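HpcH/HpaI aldolase (Desulfitobacterium hafniense, PDB 3QZ6) belongs to the HpcH/HpaI aldolase/citrate lyase family and is built as a TIM barrel of eight parallel strands surrounded by helices. Local coordinates at residues A[171-176]-A[199-204]. Residues are numbered along the deposited sequence; the frame is centred on the assembly and turned at random.
Sequences VIFGPR and KVYRAA
Phe173 reaches from strand 170-173 to helix 191-207 and meets both Val200 and Tyr201 with the far end of its ring. Val200 meets the phenyl ring at its edge: Val200 CB lies in the ring plane, 3.6 Å from Phe173 CE1. With Val200 CG1 anti to the backbone N (chi1 171°), that methyl is directed at Val171, 3.8 Å from Val171 CG2, while Val200 CG2 stays by Phe173 CE1; Val200 thus sits between the two strand side chains. Val171 CG1 in turn faces the methyl of Ala204, with 4.1 Å between Val171 CG1 and Ala204 CB.

The aromatic pair is oblique, its planes inclined by 41°, and Phe173 CE2 comes within 3.6 Å of Tyr201 CE1. The tyrosine crosses Phe173 and goes on to the neighbouring strand 210-215, where a hydrogen bond to Gly212 O satisfies its buried hydroxyl.

Strand 171-173 and helix 199-204 run nearly antiparallel, with axes 9.6 Å apart. The connection from strand 170-173 to the adjacent parallel strand 210-215 passes through helix 175-181 and then helix 191-207, which packs back on the first strand, a beta-alpha-beta crossover whose apolar strand–helix layer is characteristic of the TIM barrel.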
loop_
_atom_site.group_PDB
_atom_site.type_symbol
_atom_site.label_atom_id
_atom_site.label_comp_id
_atom_site.label_asym_id
_atom_site.label_seq_id
_atom_site.Cartn_x
_atom_site.Cartn_y
_atom_site.Cartn_z
ATOM N N VAL A 171 10.516 -24.333 -8.431
ATOM C CA VAL A 171 9.494 -24.203 -9.461
ATOM C C VAL A 171 8.193 -23.698 -8.838
ATOM O O VAL A 171 7.884 -24.001 -7.684
ATOM C CB VAL A 171 9.265 -25.548 -10.202
ATOM C CG1 VAL A 171 8.667 -26.585 -9.264
ATOM C CG2 VAL A 171 8.372 -25.346 -11.414
ATOM N N ILE A 172 7.446 -22.905 -9.599
ATOM C CA ILE A 172 6.182 -22.363 -9.124
ATOM C C ILE A 172 5.225 -22.246 -10.318
ATOM O O ILE A 172 5.602 -22.562 -11.446
ATOM C CB ILE A 172 6.396 -21.015 -8.366
ATOM C CG1 ILE A 172 5.192 -20.674 -7.496
ATOM C CG2 ILE A 172 6.715 -19.876 -9.319
ATOM C CD1 ILE A 172 5.496 -19.594 -6.453
ATOM N N PHE A 173 3.989 -21.829 -10.069
ATOM C CA PHE A 173 2.984 -21.740 -11.126
ATOM C C PHE A 173 2.445 -20.331 -11.308
ATOM O O PHE A 173 2.447 -19.525 -10.370
ATOM C CB PHE A 173 1.818 -22.671 -10.805
ATOM C CG PHE A 173 2.256 -24.055 -10.444
ATOM C CD1 PHE A 173 2.657 -24.939 -11.431
ATOM C CD2 PHE A 173 2.313 -24.451 -9.120
ATOM C CE1 PHE A 173 3.086 -26.210 -11.108
ATOM C CE2 PHE A 173 2.741 -25.722 -8.785
ATOM C CZ PHE A 173 3.129 -26.602 -9.780
ATOM N N GLY A 174 1.966 -20.053 -12.518
ATOM C CA GLY A 174 1.174 -18.863 -12.792
ATOM C C GLY A 174 -0.226 -19.344 -13.127
ATOM O O GLY A 174 -0.520 -19.661 -14.276
ATOM N N PRO A 175 -1.094 -19.433 -12.115
ATOM C CA PRO A 175 -2.381 -20.124 -12.300
ATOM C C PRO A 175 -3.288 -19.483 -13.353
ATOM O O PRO A 175 -3.996 -20.197 -14.061
ATOM C CB PRO A 175 -3.024 -20.046 -10.911
ATOM C CG PRO A 175 -1.887 -19.834 -9.970
ATOM C CD PRO A 175 -0.882 -19.010 -10.721
ATOM N N ARG A 176 -3.281 -18.160 -13.458
ATOM C CA ARG A 176 -4.173 -17.507 -14.401
ATOM C C ARG A 176 -3.802 -17.868 -15.839
ATOM O O ARG A 176 -4.661 -18.272 -16.625
ATOM C CB ARG A 176 -4.165 -15.987 -14.214
ATOM C CG ARG A 176 -5.155 -15.248 -15.132
ATOM C CD ARG A 176 -5.372 -13.814 -14.654
ATOM N NE ARG A 176 -5.993 -13.809 -13.334
ATOM C CZ ARG A 176 -5.729 -12.921 -12.378
ATOM N NH1 ARG A 176 -4.857 -11.949 -12.592
ATOM N NH2 ARG A 176 -6.347 -13.001 -11.204
ATOM N N LYS A 199 1.721 -33.054 -11.433
ATOM C CA LYS A 199 2.715 -33.537 -12.388
ATOM C C LYS A 199 4.021 -32.788 -12.201
ATOM O O LYS A 199 5.094 -33.379 -12.219
ATOM C CB LYS A 199 2.237 -33.374 -13.830
ATOM C CG LYS A 199 1.248 -34.429 -14.287
ATOM C CD LYS A 199 0.776 -34.163 -15.710
ATOM C CE LYS A 199 -0.270 -35.182 -16.136
ATOM N NZ LYS A 199 -0.877 -34.834 -17.443
ATOM N N VAL A 200 3.933 -31.478 -12.020
ATOM C CA VAL A 200 5.143 -30.687 -11.859
ATOM C C VAL A 200 5.841 -31.005 -10.539
ATOM O O VAL A 200 7.065 -31.113 -10.483
ATOM C CB VAL A 200 4.851 -29.174 -11.955
ATOM C CG1 VAL A 200 6.104 -28.372 -11.563
ATOM C CG2 VAL A 200 4.384 -28.833 -13.366
ATOM N N TYR A 201 5.066 -31.161 -9.474
ATOM C CA TYR A 201 5.651 -31.493 -8.177
ATOM C C TYR A 201 6.397 -32.844 -8.213
ATOM O O TYR A 201 7.478 -32.991 -7.638
ATOM C CB TYR A 201 4.577 -31.492 -7.086
ATOM C CG TYR A 201 4.284 -30.119 -6.495
ATOM C CD1 TYR A 201 4.841 -28.965 -7.030
ATOM C CD2 TYR A 201 3.464 -29.991 -5.385
ATOM C CE1 TYR A 201 4.576 -27.710 -6.472
ATOM C CE2 TYR A 201 3.185 -28.755 -4.827
ATOM C CZ TYR A 201 3.741 -27.618 -5.374
ATOM O OH TYR A 201 3.461 -26.402 -4.792
ATOM N N ARG A 202 5.831 -33.827 -8.898
ATOM C CA ARG A 202 6.523 -35.114 -9.027
ATOM C C ARG A 202 7.862 -34.957 -9.745
ATOM O O ARG A 202 8.857 -35.566 -9.356
ATOM C CB ARG A 202 5.650 -36.135 -9.746
ATOM C CG ARG A 202 4.518 -36.668 -8.892
ATOM C CD ARG A 202 3.700 -37.681 -9.664
ATOM N NE ARG A 202 2.282 -37.373 -9.583
ATOM C CZ ARG A 202 1.510 -37.187 -10.643
ATOM N NH1 ARG A 202 2.027 -37.302 -11.850
ATOM N NH2 ARG A 202 0.224 -36.897 -10.492
ATOM N N ALA A 203 7.893 -34.127 -10.786
ATOM C CA ALA A 203 9.148 -33.870 -11.484
ATOM C C ALA A 203 10.136 -33.118 -10.596
ATOM O O ALA A 203 11.338 -33.398 -10.603
ATOM C CB ALA A 203 8.902 -33.108 -12.789
ATOM N N ALA A 204 9.635 -32.153 -9.830
ATOM C CA ALA A 204 10.493 -31.422 -8.910
ATOM C C ALA A 204 11.158 -32.392 -7.921
ATOM O O ALA A 204 12.354 -32.288 -7.629
ATOM C CB ALA A 204 9.688 -30.349 -8.165
#